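Local coordinates for exopolysaccharide biosynthesis protein (Pantoea stewartii subsp. stewartii DC283, PDB 6TGF) that probably hydrolyses bacterial exopolysaccharide and so modifies the glycan biofilm, using a trimeric parallel beta-helix fold like that of bacteriophage tailspikes, at residues G77-Q82 and V140-D145; E203-F208 and R227-D232; W444-D449 and S465-K470; I593-K598 and T627-R632. One frame throughout, in Å; residues are numbered along the deposited sequence.

In the fold
Four contacts follow one another along an elongated chain, and none nests in or crosses another. Interaction 1 comes first, within the Head_binding family region. It closes a loop of 57 residues by tying the segment after strand 69-74 to edge strand 139-143. Interaction 2 closes a shorter excursion between two neighbouring antiparallel strands, in a small mixed sheet that precedes the beta-helix. Interaction 3 joins successive parallel strands of the beta-helix itself, with 15 residues between the two segments. Interaction 4 lies beyond the beta-helix and brings together two sheets of a beta-sandwich. The centres of interactions 1 and 4 are about 114 Å apart, on opposite sides of the chain's centre.

Interaction 1. Residues G77-Q82 and V140-D145; sequences GSDARQ and VFNIPD
Asp79 meets Asn142 because both side chains put CG opposite the backbone N; for Asp79 chi1 is -180°. The two side chains cross at about a right angle. Arg81 bends at chi3 (-59°), which turns its guanidinium edge to Asn142. Asn142 CB lies at that edge, 3.6 Å from Arg81 NH1. Asp79 OD2 sits over a guanidinium face, 3.4 Å from Arg81 NH2. This salt bridge rests on charge, since no N-H points at the oxygen. Asp79 OD1 also accepts from Arg81 N at 3.3 Å, which makes an Asx turn inside the type I turn 79-82. At the other end, Gly77 N donates to Pro144 O at 2.6 Å. The bond is nearly straight (174°), but the donor stands above the carbonyl plane. Ser78 O takes a CA-H contact from Pro144 CA at 3.3 Å. A water accepts from Ala80 N and donates weakly to Ile143 O. Arg81 NE has a further salt bridge to Glu133 on strand 129-134, the neighbour of strand 139-143. Arg81 thus has two acidic partners, Asp79 and Glu133. Its charge would probably stabilise both carboxylates in their charged form, and its contacts tie the loop to strand 129-134 as well as to edge strand 139-143.

Interaction 2. Residues E203-F208 and R227-D232; sequences EFVGSF and RRVVDD. With EDO (1,2-ethanediol), chain C.
Phe204 crosses Arg228 at a slant, and its ring runs from the Arg228 backbone to the guanidinium. Its CB starts 4.0 Å from Arg227 O. CG is anti to the carbonyl carbon (chi1 -73°), which swings the ring toward Arg228. CG then passes Arg228 CA at 4.1 Å, and CD2 comes to 3.4 Å from Arg228 N. Further out, CE2 meets Arg228 CB at 3.5 Å. At the end, CZ reaches Arg228 NH1, 3.4 Å away, and stands over one guanidinium face near its rim. Ring and guanidinium are steeply inclined, 70° apart, so this is not a flat stack. One ring face instead lies over Arg228 CA. The backbones pair as antiparallel strands. Val205 N donates to Arg227 O at 3.0 Å, and Arg227 N returns a bond to Val205 O at 3.1 Å. Val229 N adds a third bond to Glu203 O at 2.9 Å. Away from the Phe204 ring, Val229 CG2 lies beside Glu203 CG. A 1,2-ethanediol, probably from the crystallisation liquor, bonds to Asp232 N and O. The Arg228 guanidinium makes a salt bridge to Asp240 and a hydrogen bond to Gly200 O. Those outside bonds hold the guanidinium in place, while the phenyl ring packs on its aliphatic chain and one flat side.

Interaction 3. Residues W444-D449 and S465-K470; sequences WIEHCD and SLEDCK
Backbone bonds join Trp444-Glu446 and Ser465-Glu467 as parallel strands, their axes only 7° apart. Ile445 N donates to Ser465 O at 2.8 Å. Ile445 O accepts from Glu467 N at 3.2 Å, and His447 N bonds to Glu467 O at 3.0 Å. One side-chain bond crosses as well. His447 ND1 donates to Asp468 OD2 at 2.9 Å, almost straight at 171°. The oxygen lies in the imidazole plane and uses its anti lone pair. The carboxylates of Glu446 and Glu467 lie side by side, with Glu446 OE1 and Glu467 OE2 3.1 Å apart. Both are acceptors, so no bond forms; Glu446 OE2 takes one from Gln422. Trp444 CG is anti to the carbonyl carbon (chi1 -69°), which brings the indole to Ser465. A CH-pi contact places Ser465 CB over its six-membered ring, 3.6 Å from the centroid. Glu467 reaches the edge of the same indole. On the buried face that carries Ile445 and Leu466, Ile445 CB packs on Leu466 CD2 at 3.7 Å, and its CG2 branch lies 3.9 Å from Cys469 SG. His447 also stacks on the ring of His423. The pair forms successive rungs of the parallel beta-helix, between strand 414-422 and strand 479-488, and Trp444 packs on Thr412 of a second subunit.

Interaction 4. Residues I593-K598 and T627-R632; sequences IHVQRK and TQVFIR
Ile593 reaches over Ile631, crossing it at about a right angle, with its CD1 tip on Ile631 CG2 at 3.3 Å. The other branch of Ile593, CG2, lies 4.3 Å from Val629 CG1. Val595 is forked across two partners. Its CG1 stands opposite the backbone N (chi1 179°) and meets Thr627 CG2 tip to tip at 3.9 Å. It is the methyl of Thr627 that turns to the contact. The side chains of Val595 and Val629 slide past each other in opposite directions, with their CG2 atoms 4.0 Å apart. All these groups are apolar and buried, so van der Waals and hydrophobic contact carries the pairing. The strand axes stay 9.7 Å apart, too far for backbone pairing. They run nearly antiparallel, 167° between directions. Each strand instead bonds within its own sheet, as Ile593 does with Ile561. Gln596 points away from this interface. Its OE1 accepts from Lys598 NZ at 2.7 Å, and both side chains also bond to a third subunit, Lys598 to Thr587 and Gln596 to Gln568 there. Strands 589-597 and 626-633 thus belong to two facing antiparallel sheets. Their inward Ile, Val and Thr side chains contribute to the apolar filling, an arrangement typical of a beta-sandwich.

Interaction 1. Residues G77-Q82 and V140-D145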
loop_
_atom_site.group_PDB
_atom_site.type_symbol
_atom_site.label_atom_id
_atom_site.label_comp_id
_atom_site.label_asym_id
_atom_site.label_seq_id
_atom_site.Cartn_x
_atom_site.Cartn_y
_atom_site.Cartn_z
ATOM N N GLY B 77 24.478 57.685 19.498
ATOM C CA GLY B 77 23.378 58.613 19.170
ATOM C C GLY B 77 23.849 59.860 18.437
ATOM O O GLY B 77 23.015 60.770 18.256
ATOM N N SER B 78 25.120 59.911 18.019
ATOM C CA SER B 78 25.761 61.091 17.375
ATOM C C SER B 78 26.507 60.676 16.102
ATOM O O SER B 78 26.810 59.479 15.957
ATOM C CB SER B 78 26.695 61.778 18.336
ATOM O OG SER B 78 27.852 60.987 18.574
ATOM N N ASP B 79 26.788 61.639 15.219
ATOM C CA ASP B 79 27.792 61.505 14.129
ATOM C C ASP B 79 29.179 61.613 14.772
ATOM O O ASP B 79 29.506 62.703 15.282
ATOM C CB ASP B 79 27.578 62.552 13.031
ATOM C CG ASP B 79 28.567 62.467 11.876
ATOM O OD1 ASP B 79 29.391 61.532 11.871
ATOM O OD2 ASP B 79 28.504 63.340 10.988
ATOM N N ALA B 80 29.954 60.524 14.747
ATOM C CA ALA B 80 31.244 60.367 15.462
ATOM C C ALA B 80 32.309 61.320 14.899
ATOM O O ALA B 80 33.318 61.536 15.594
ATOM C CB ALA B 80 31.704 58.932 15.380
ATOM N N ARG B 81 32.099 61.860 13.694
ATOM C CA ARG B 81 33.072 62.732 12.979
ATOM C C ARG B 81 33.014 64.164 13.525
ATOM O O ARG B 81 34.046 64.861 13.452
ATOM C CB ARG B 81 32.785 62.743 11.474
ATOM C CG ARG B 81 32.701 61.362 10.839
ATOM C CD ARG B 81 32.855 61.429 9.332
ATOM N NE ARG B 81 31.833 62.274 8.728
ATOM C CZ ARG B 81 30.597 61.887 8.422
ATOM N NH1 ARG B 81 30.200 60.646 8.652
ATOM N NH2 ARG B 81 29.755 62.749 7.878
ATOM N N GLN B 82 31.856 64.584 14.043
ATOM C CA GLN B 82 31.561 65.999 14.399
ATOM C C GLN B 82 32.286 66.379 15.688
ATOM O O GLN B 82 32.543 65.524 16.532
ATOM C CB GLN B 82 30.050 66.203 14.519
ATOM C CG GLN B 82 29.327 66.103 13.184
ATOM C CD GLN B 82 27.832 66.271 13.305
ATOM O OE1 GLN B 82 27.247 66.070 14.365
ATOM N NE2 GLN B 82 27.198 66.632 12.202
ATOM N N VAL B 140 31.945 55.962 4.001
ATOM C CA VAL B 140 31.629 54.525 3.741
ATOM C C VAL B 140 30.474 54.136 4.671
ATOM O O VAL B 140 29.440 53.661 4.160
ATOM C CB VAL B 140 32.862 53.621 3.945
ATOM C CG1 VAL B 140 32.588 52.184 3.525
ATOM C CG2 VAL B 140 34.090 54.154 3.220
ATOM N N PHE B 141 30.655 54.335 5.983
ATOM C CA PHE B 141 29.595 54.246 7.024
ATOM C C PHE B 141 29.391 55.615 7.676
ATOM O O PHE B 141 30.315 56.451 7.649
ATOM C CB PHE B 141 29.953 53.293 8.170
ATOM C CG PHE B 141 30.587 51.979 7.798
ATOM C CD1 PHE B 141 29.839 50.969 7.214
ATOM C CD2 PHE B 141 31.918 51.729 8.095
ATOM C CE1 PHE B 141 30.423 49.751 6.897
ATOM C CE2 PHE B 141 32.500 50.512 7.778
ATOM C CZ PHE B 141 31.752 49.525 7.181
ATOM N N ASN B 142 28.209 55.810 8.265
ATOM C CA ASN B 142 27.920 56.857 9.280
ATOM C C ASN B 142 26.829 56.314 10.210
ATOM O O ASN B 142 25.644 56.626 9.985
ATOM C CB ASN B 142 27.537 58.193 8.638
ATOM C CG ASN B 142 27.363 59.307 9.648
ATOM O OD1 ASN B 142 27.875 59.232 10.764
ATOM N ND2 ASN B 142 26.650 60.353 9.264
ATOM N N ILE B 143 27.228 55.507 11.197
ATOM C CA ILE B 143 26.312 54.765 12.113
ATOM C C ILE B 143 26.293 55.481 13.460
ATOM O O ILE B 143 27.315 55.543 14.142
ATOM C CB ILE B 143 26.745 53.290 12.238
ATOM C CG1 ILE B 143 26.827 52.611 10.868
ATOM C CG2 ILE B 143 25.825 52.535 13.186
ATOM C CD1 ILE B 143 27.654 51.347 10.852
ATOM N N PRO B 144 25.133 56.034 13.887
ATOM C CA PRO B 144 25.049 56.781 15.142
ATOM C C PRO B 144 25.065 55.877 16.384
ATOM O O PRO B 144 25.424 56.355 17.440
ATOM C CB PRO B 144 23.710 57.521 15.016
ATOM C CG PRO B 144 22.864 56.608 14.156
ATOM C CD PRO B 144 23.838 55.961 13.192
ATOM N N ASP B 145 24.665 54.610 16.233
ATOM C CA ASP B 145 24.698 53.589 17.313
ATOM C C ASP B 145 24.811 52.205 16.665
ATOM O O ASP B 145 23.854 51.797 15.980
ATOM C CB ASP B 145 23.468 53.706 18.216
ATOM C CG ASP B 145 23.484 52.790 19.430
ATOM O OD1 ASP B 145 24.557 52.227 19.737
ATOM O OD2 ASP B 145 22.420 52.651 20.067
HETATM O O HOH W 1 28.772 58.267 13.177
#

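Interaction 2. Residues E203-F208 and R227-D232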
loop_
_atom_site.group_PDB
_atom_site.type_symbol
_atom_site.label_atom_id
_atom_site.label_comp_id
_atom_site.label_asym_id
_atom_site.label_seq_id
_atom_site.Cartn_x
_atom_site.Cartn_y
_atom_site.Cartn_z
ATOM N N GLU B 203 25.521 32.485 4.999
ATOM C CA GLU B 203 25.463 33.942 5.283
ATOM C C GLU B 203 24.990 34.141 6.726
ATOM O O GLU B 203 24.002 33.491 7.117
ATOM C CB GLU B 203 24.526 34.626 4.288
ATOM C CG GLU B 203 24.435 36.130 4.468
ATOM C CD GLU B 203 23.856 36.878 3.278
ATOM O OE1 GLU B 203 24.019 36.394 2.136
ATOM O OE2 GLU B 203 23.243 37.944 3.495
ATOM N N PHE B 204 25.672 35.009 7.475
ATOM C CA PHE B 204 25.417 35.267 8.916
ATOM C C PHE B 204 25.244 36.771 9.149
ATOM O O PHE B 204 25.945 37.575 8.506
ATOM C CB PHE B 204 26.547 34.676 9.761
ATOM C CG PHE B 204 26.520 33.172 9.850
ATOM C CD1 PHE B 204 27.000 32.392 8.810
ATOM C CD2 PHE B 204 25.998 32.537 10.966
ATOM C CE1 PHE B 204 26.964 31.009 8.885
ATOM C CE2 PHE B 204 25.963 31.153 11.040
ATOM C CZ PHE B 204 26.446 30.393 10.000
ATOM N N VAL B 205 24.327 37.120 10.057
ATOM C CA VAL B 205 23.981 38.520 10.443
ATOM C C VAL B 205 24.342 38.695 11.924
ATOM O O VAL B 205 23.873 37.889 12.748
ATOM C CB VAL B 205 22.503 38.842 10.131
ATOM C CG1 VAL B 205 21.528 37.880 10.788
ATOM C CG2 VAL B 205 22.142 40.272 10.484
ATOM N N GLY B 206 25.185 39.684 12.233
ATOM C CA GLY B 206 25.788 39.882 13.566
ATOM C C GLY B 206 24.850 40.595 14.524
ATOM O O GLY B 206 23.964 41.335 14.051
ATOM N N SER B 207 25.045 40.381 15.829
ATOM C CA SER B 207 24.269 41.022 16.922
ATOM C C SER B 207 25.104 41.076 18.206
ATOM O O SER B 207 25.953 40.182 18.400
ATOM C CB SER B 207 22.967 40.298 17.153
ATOM O OG SER B 207 22.178 40.972 18.123
ATOM N N PHE B 208 24.866 42.096 19.036
ATOM C CA PHE B 208 25.438 42.253 20.399
ATOM C C PHE B 208 24.398 41.831 21.445
ATOM O O PHE B 208 24.743 41.789 22.640
ATOM C CB PHE B 208 25.908 43.693 20.619
ATOM C CG PHE B 208 26.870 44.192 19.572
ATOM C CD1 PHE B 208 28.169 43.712 19.518
ATOM C CD2 PHE B 208 26.473 45.131 18.632
ATOM C CE1 PHE B 208 29.053 44.165 18.549
ATOM C CE2 PHE B 208 27.359 45.586 17.667
ATOM C CZ PHE B 208 28.646 45.102 17.626
ATOM N N ARG B 227 23.908 34.982 13.737
ATOM C CA ARG B 227 22.697 34.170 13.446
ATOM C C ARG B 227 22.708 33.802 11.958
ATOM O O ARG B 227 22.812 34.722 11.123
ATOM C CB ARG B 227 21.434 34.936 13.855
ATOM C CG ARG B 227 20.123 34.268 13.456
ATOM C CD ARG B 227 18.932 34.703 14.300
ATOM N NE ARG B 227 19.199 35.906 15.088
ATOM C CZ ARG B 227 19.180 35.991 16.423
ATOM N NH1 ARG B 227 18.873 34.943 17.172
ATOM N NH2 ARG B 227 19.455 37.146 17.008
ATOM N N ARG B 228 22.630 32.504 11.654
ATOM C CA ARG B 228 22.576 31.965 10.270
ATOM C C ARG B 228 21.309 32.490 9.586
ATOM O O ARG B 228 20.239 32.467 10.229
ATOM C CB ARG B 228 22.585 30.434 10.290
ATOM C CG ARG B 228 22.695 29.798 8.911
ATOM C CD ARG B 228 22.707 28.283 8.963
ATOM N NE ARG B 228 23.826 27.760 8.191
ATOM C CZ ARG B 228 24.968 27.306 8.700
ATOM N NH1 ARG B 228 25.170 27.271 10.007
ATOM N NH2 ARG B 228 25.914 26.870 7.889
ATOM N N VAL B 229 21.434 32.956 8.340
ATOM C CA VAL B 229 20.281 33.343 7.473
ATOM C C VAL B 229 19.713 32.055 6.869
ATOM O O VAL B 229 20.372 31.477 5.980
ATOM C CB VAL B 229 20.683 34.360 6.388
ATOM C CG1 VAL B 229 19.500 34.744 5.510
ATOM C CG2 VAL B 229 21.321 35.605 6.986
ATOM N N VAL B 230 18.549 31.618 7.359
ATOM C CA VAL B 230 17.873 30.348 6.962
ATOM C C VAL B 230 16.520 30.701 6.336
ATOM O O VAL B 230 15.602 31.089 7.087
ATOM C CB VAL B 230 17.712 29.396 8.165
ATOM C CG1 VAL B 230 17.218 28.024 7.735
ATOM C CG2 VAL B 230 18.999 29.264 8.964
ATOM N N ASP B 231 16.412 30.591 5.008
ATOM C CA ASP B 231 15.152 30.819 4.250
ATOM C C ASP B 231 14.173 29.687 4.575
ATOM O O ASP B 231 12.999 29.990 4.864
ATOM C CB ASP B 231 15.419 30.925 2.745
ATOM C CG ASP B 231 16.171 32.184 2.342
ATOM O OD1 ASP B 231 15.998 33.218 3.022
ATOM O OD2 ASP B 231 16.928 32.121 1.350
ATOM N N ASP B 232 14.653 28.440 4.541
ATOM C CA ASP B 232 13.857 27.208 4.786
ATOM C C ASP B 232 14.604 26.333 5.800
ATOM O O ASP B 232 15.643 25.750 5.424
ATOM C CB ASP B 232 13.595 26.472 3.469
ATOM C CG ASP B 232 12.693 25.253 3.593
ATOM O OD1 ASP B 232 12.135 25.041 4.687
ATOM O OD2 ASP B 232 12.554 24.529 2.589
HETATM C C1 EDO C . 18.830 26.801 3.692
HETATM O O1 EDO C . 17.555 27.392 3.540
HETATM C C2 EDO C . 19.941 27.772 3.522
HETATM O O2 EDO C . 21.195 27.299 3.980
#

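Interaction 3. Residues W444-D449 and S465-K470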
loop_
_atom_site.group_PDB
_atom_site.type_symbol
_atom_site.label_atom_id
_atom_site.label_comp_id
_atom_site.label_asym_id
_atom_site.label_seq_id
_atom_site.Cartn_x
_atom_site.Cartn_y
_atom_site.Cartn_z
ATOM N N TRP B 444 10.148 -11.231 2.455
ATOM C CA TRP B 444 11.034 -12.410 2.248
ATOM C C TRP B 444 12.009 -12.532 3.425
ATOM O O TRP B 444 12.659 -11.526 3.765
ATOM C CB TRP B 444 11.781 -12.297 0.914
ATOM C CG TRP B 444 10.912 -12.440 -0.297
ATOM C CD1 TRP B 444 10.010 -11.535 -0.773
ATOM C CD2 TRP B 444 10.880 -13.554 -1.209
ATOM N NE1 TRP B 444 9.411 -12.010 -1.908
ATOM C CE2 TRP B 444 9.922 -13.247 -2.201
ATOM C CE3 TRP B 444 11.554 -14.779 -1.283
ATOM C CZ2 TRP B 444 9.629 -14.119 -3.249
ATOM C CZ3 TRP B 444 11.263 -15.641 -2.319
ATOM C CH2 TRP B 444 10.315 -15.313 -3.289
ATOM N N ILE B 445 12.086 -13.718 4.032
ATOM C CA ILE B 445 13.116 -14.086 5.048
ATOM C C ILE B 445 13.823 -15.351 4.549
ATOM O O ILE B 445 13.206 -16.432 4.600
ATOM C CB ILE B 445 12.493 -14.269 6.449
ATOM C CG1 ILE B 445 11.741 -13.014 6.901
ATOM C CG2 ILE B 445 13.555 -14.684 7.460
ATOM C CD1 ILE B 445 10.841 -13.226 8.099
ATOM N N GLU B 446 15.060 -15.205 4.068
ATOM C CA GLU B 446 15.835 -16.286 3.402
ATOM C C GLU B 446 17.123 -16.549 4.186
ATOM O O GLU B 446 17.806 -15.573 4.545
ATOM C CB GLU B 446 16.156 -15.899 1.957
ATOM C CG GLU B 446 14.994 -15.255 1.224
ATOM C CD GLU B 446 15.182 -15.173 -0.279
ATOM O OE1 GLU B 446 15.217 -16.242 -0.924
ATOM O OE2 GLU B 446 15.305 -14.046 -0.801
ATOM N N HIS B 447 17.428 -17.826 4.438
ATOM C CA HIS B 447 18.703 -18.311 5.037
ATOM C C HIS B 447 18.908 -17.706 6.434
ATOM O O HIS B 447 20.075 -17.583 6.851
ATOM C CB HIS B 447 19.873 -18.006 4.089
ATOM C CG HIS B 447 19.545 -18.191 2.644
ATOM N ND1 HIS B 447 19.383 -19.441 2.074
ATOM C CD2 HIS B 447 19.341 -17.295 1.653
ATOM C CE1 HIS B 447 19.098 -19.304 0.795
ATOM N NE2 HIS B 447 19.067 -17.997 0.511
ATOM N N CYS B 448 17.818 -17.364 7.132
ATOM C CA CYS B 448 17.823 -16.800 8.509
ATOM C C CYS B 448 17.460 -17.907 9.505
ATOM O O CYS B 448 16.442 -18.586 9.280
ATOM C CB CYS B 448 16.846 -15.638 8.641
ATOM S SG CYS B 448 17.237 -14.227 7.574
ATOM N N ASP B 449 18.262 -18.077 10.560
ATOM C CA ASP B 449 18.118 -19.179 11.551
ATOM C C ASP B 449 16.763 -19.076 12.258
ATOM O O ASP B 449 16.110 -20.123 12.422
ATOM C CB ASP B 449 19.260 -19.177 12.572
ATOM C CG ASP B 449 20.508 -19.905 12.102
ATOM O OD1 ASP B 449 20.589 -20.223 10.896
ATOM O OD2 ASP B 449 21.395 -20.143 12.947
ATOM N N SER B 465 7.300 -14.971 2.409
ATOM C CA SER B 465 8.176 -16.055 1.898
ATOM C C SER B 465 9.249 -16.375 2.940
ATOM O O SER B 465 10.025 -15.467 3.282
ATOM C CB SER B 465 8.790 -15.679 0.576
ATOM O OG SER B 465 7.787 -15.511 -0.415
ATOM N N LEU B 466 9.257 -17.611 3.444
ATOM C CA LEU B 466 10.358 -18.187 4.260
ATOM C C LEU B 466 11.051 -19.264 3.419
ATOM O O LEU B 466 10.367 -20.227 3.027
ATOM C CB LEU B 466 9.785 -18.767 5.558
ATOM C CG LEU B 466 8.932 -17.814 6.394
ATOM C CD1 LEU B 466 8.197 -18.567 7.490
ATOM C CD2 LEU B 466 9.779 -16.702 6.990
ATOM N N GLU B 467 12.341 -19.084 3.122
ATOM C CA GLU B 467 13.148 -20.013 2.283
ATOM C C GLU B 467 14.443 -20.373 3.018
ATOM O O GLU B 467 15.191 -19.450 3.382
ATOM C CB GLU B 467 13.456 -19.383 0.923
ATOM C CG GLU B 467 12.223 -19.145 0.066
ATOM C CD GLU B 467 12.500 -18.954 -1.416
ATOM O OE1 GLU B 467 11.533 -19.007 -2.208
ATOM O OE2 GLU B 467 13.680 -18.748 -1.780
ATOM N N ASP B 468 14.676 -21.672 3.233
ATOM C CA ASP B 468 15.932 -22.237 3.795
ATOM C C ASP B 468 16.196 -21.643 5.185
ATOM O O ASP B 468 17.370 -21.373 5.501
ATOM C CB ASP B 468 17.109 -22.002 2.845
ATOM C CG ASP B 468 18.378 -22.738 3.246
ATOM O OD1 ASP B 468 18.287 -23.949 3.533
ATOM O OD2 ASP B 468 19.442 -22.092 3.280
ATOM N N CYS B 469 15.145 -21.466 5.989
ATOM C CA CYS B 469 15.224 -20.964 7.388
ATOM C C CYS B 469 15.320 -22.158 8.342
ATOM O O CYS B 469 14.414 -23.014 8.308
ATOM C CB CYS B 469 14.035 -20.074 7.721
ATOM S SG CYS B 469 14.117 -18.464 6.897
ATOM N N LYS B 470 16.386 -22.206 9.146
ATOM C CA LYS B 470 16.741 -23.356 10.023
ATOM C C LYS B 470 15.545 -23.722 10.908
ATOM O O LYS B 470 15.211 -24.921 10.980
ATOM C CB LYS B 470 17.960 -23.017 10.886
ATOM C CG LYS B 470 18.501 -24.176 11.712
ATOM C CD LYS B 470 19.690 -23.807 12.566
ATOM C CE LYS B 470 20.155 -24.951 13.438
ATOM N NZ LYS B 470 21.410 -24.614 14.148
#

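Interaction 4. Residues I593-K598 and T627-R632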
loop_
_atom_site.group_PDB
_atom_site.type_symbol
_atom_site.label_atom_id
_atom_site.label_comp_id
_atom_site.label_asym_id
_atom_site.label_seq_id
_atom_site.Cartn_x
_atom_site.Cartn_y
_atom_site.Cartn_z
ATOM N N ILE B 593 -21.505 -42.150 -4.427
ATOM C CA ILE B 593 -20.453 -43.042 -5.003
ATOM C C ILE B 593 -19.266 -43.097 -4.036
ATOM O O ILE B 593 -18.669 -42.035 -3.779
ATOM C CB ILE B 593 -20.023 -42.549 -6.400
ATOM C CG1 ILE B 593 -21.207 -42.493 -7.368
ATOM C CG2 ILE B 593 -18.884 -43.396 -6.953
ATOM C CD1 ILE B 593 -20.972 -41.619 -8.576
ATOM N N HIS B 594 -18.938 -44.294 -3.539
ATOM C CA HIS B 594 -17.766 -44.563 -2.665
ATOM C C HIS B 594 -16.622 -45.124 -3.514
ATOM O O HIS B 594 -16.887 -46.014 -4.345
ATOM C CB HIS B 594 -18.150 -45.509 -1.520
ATOM C CG HIS B 594 -19.334 -45.047 -0.741
ATOM N ND1 HIS B 594 -20.603 -45.546 -0.960
ATOM C CD2 HIS B 594 -19.451 -44.131 0.244
ATOM C CE1 HIS B 594 -21.450 -44.961 -0.137
ATOM N NE2 HIS B 594 -20.767 -44.088 0.611
ATOM N N VAL B 595 -15.409 -44.598 -3.320
ATOM C CA VAL B 595 -14.150 -45.078 -3.963
ATOM C C VAL B 595 -13.053 -45.079 -2.895
ATOM O O VAL B 595 -12.844 -44.021 -2.275
ATOM C CB VAL B 595 -13.758 -44.203 -5.172
ATOM C CG1 VAL B 595 -12.456 -44.663 -5.813
ATOM C CG2 VAL B 595 -14.866 -44.142 -6.212
ATOM N N GLN B 596 -12.402 -46.225 -2.677
ATOM C CA GLN B 596 -11.228 -46.361 -1.773
ATOM C C GLN B 596 -10.072 -46.993 -2.553
ATOM O O GLN B 596 -10.307 -48.015 -3.225
ATOM C CB GLN B 596 -11.563 -47.212 -0.547
ATOM C CG GLN B 596 -10.492 -47.149 0.536
ATOM C CD GLN B 596 -10.634 -48.225 1.586
ATOM O OE1 GLN B 596 -11.056 -49.344 1.307
ATOM N NE2 GLN B 596 -10.263 -47.895 2.812
ATOM N N ARG B 597 -8.877 -46.405 -2.463
ATOM C CA ARG B 597 -7.620 -47.030 -2.950
ATOM C C ARG B 597 -7.319 -48.233 -2.050
ATOM O O ARG B 597 -7.160 -48.030 -0.830
ATOM C CB ARG B 597 -6.454 -46.037 -2.947
ATOM C CG ARG B 597 -5.152 -46.636 -3.463
ATOM C CD ARG B 597 -3.964 -45.695 -3.414
ATOM N NE ARG B 597 -2.705 -46.434 -3.427
ATOM C CZ ARG B 597 -1.492 -45.884 -3.422
ATOM N NH1 ARG B 597 -1.349 -44.568 -3.411
ATOM N NH2 ARG B 597 -0.421 -46.659 -3.430
ATOM N N LYS B 598 -7.257 -49.434 -2.634
ATOM C CA LYS B 598 -6.968 -50.705 -1.920
ATOM C C LYS B 598 -5.450 -50.923 -1.902
ATOM O O LYS B 598 -4.720 -50.003 -2.320
ATOM C CB LYS B 598 -7.708 -51.864 -2.596
ATOM C CG LYS B 598 -9.205 -51.656 -2.784
ATOM C CD LYS B 598 -9.949 -51.372 -1.496
ATOM C CE LYS B 598 -11.450 -51.315 -1.681
ATOM N NZ LYS B 598 -12.155 -51.141 -0.389
ATOM N N THR B 627 -7.715 -43.333 -10.361
ATOM C CA THR B 627 -9.052 -43.964 -10.545
ATOM C C THR B 627 -9.965 -43.010 -11.328
ATOM O O THR B 627 -10.324 -41.957 -10.766
ATOM C CB THR B 627 -9.696 -44.315 -9.197
ATOM O OG1 THR B 627 -8.737 -45.000 -8.392
ATOM C CG2 THR B 627 -10.940 -45.164 -9.345
ATOM N N GLN B 628 -10.325 -43.365 -12.567
ATOM C CA GLN B 628 -11.358 -42.651 -13.370
ATOM C C GLN B 628 -12.740 -43.187 -12.984
ATOM O O GLN B 628 -12.896 -44.421 -12.940
ATOM C CB GLN B 628 -11.129 -42.825 -14.873
ATOM C CG GLN B 628 -9.880 -42.125 -15.388
ATOM C CD GLN B 628 -8.698 -43.059 -15.476
ATOM O OE1 GLN B 628 -8.701 -44.023 -16.237
ATOM N NE2 GLN B 628 -7.668 -42.770 -14.697
ATOM N N VAL B 629 -13.695 -42.290 -12.718
ATOM C CA VAL B 629 -15.097 -42.627 -12.329
ATOM C C VAL B 629 -16.039 -42.150 -13.440
ATOM O O VAL B 629 -15.983 -40.955 -13.786
ATOM C CB VAL B 629 -15.469 -42.012 -10.965
ATOM C CG1 VAL B 629 -16.911 -42.310 -10.575
ATOM C CG2 VAL B 629 -14.520 -42.468 -9.868
ATOM N N PHE B 630 -16.857 -43.063 -13.973
ATOM C CA PHE B 630 -17.926 -42.794 -14.970
ATOM C C PHE B 630 -19.290 -43.011 -14.306
ATOM O O PHE B 630 -19.405 -43.919 -13.460
ATOM C CB PHE B 630 -17.771 -43.701 -16.194
ATOM C CG PHE B 630 -16.520 -43.475 -17.004
ATOM C CD1 PHE B 630 -15.292 -43.940 -16.560
ATOM C CD2 PHE B 630 -16.572 -42.813 -18.222
ATOM C CE1 PHE B 630 -14.142 -43.738 -17.308
ATOM C CE2 PHE B 630 -15.421 -42.615 -18.972
ATOM C CZ PHE B 630 -14.209 -43.076 -18.512
ATOM N N ILE B 631 -20.284 -42.195 -14.672
ATOM C CA ILE B 631 -21.697 -42.335 -14.208
ATOM C C ILE B 631 -22.623 -42.299 -15.431
ATOM O O ILE B 631 -22.405 -41.452 -16.320
ATOM C CB ILE B 631 -22.066 -41.260 -13.162
ATOM C CG1 ILE B 631 -21.962 -39.831 -13.705
ATOM C CG2 ILE B 631 -21.230 -41.433 -11.903
ATOM C CD1 ILE B 631 -22.823 -38.835 -12.961
ATOM N N ARG B 632 -23.597 -43.212 -15.475
ATOM C CA ARG B 632 -24.693 -43.216 -16.478
ATOM C C ARG B 632 -25.793 -42.284 -15.963
ATOM O O ARG B 632 -26.665 -42.748 -15.202
ATOM C CB ARG B 632 -25.206 -44.639 -16.724
ATOM C CG ARG B 632 -26.149 -44.758 -17.913
ATOM C CD ARG B 632 -26.252 -46.174 -18.447
ATOM N NE ARG B 632 -26.554 -46.175 -19.874
ATOM C CZ ARG B 632 -27.736 -46.458 -20.419
ATOM N NH1 ARG B 632 -28.772 -46.789 -19.666
ATOM N NH2 ARG B 632 -27.878 -46.414 -21.733
#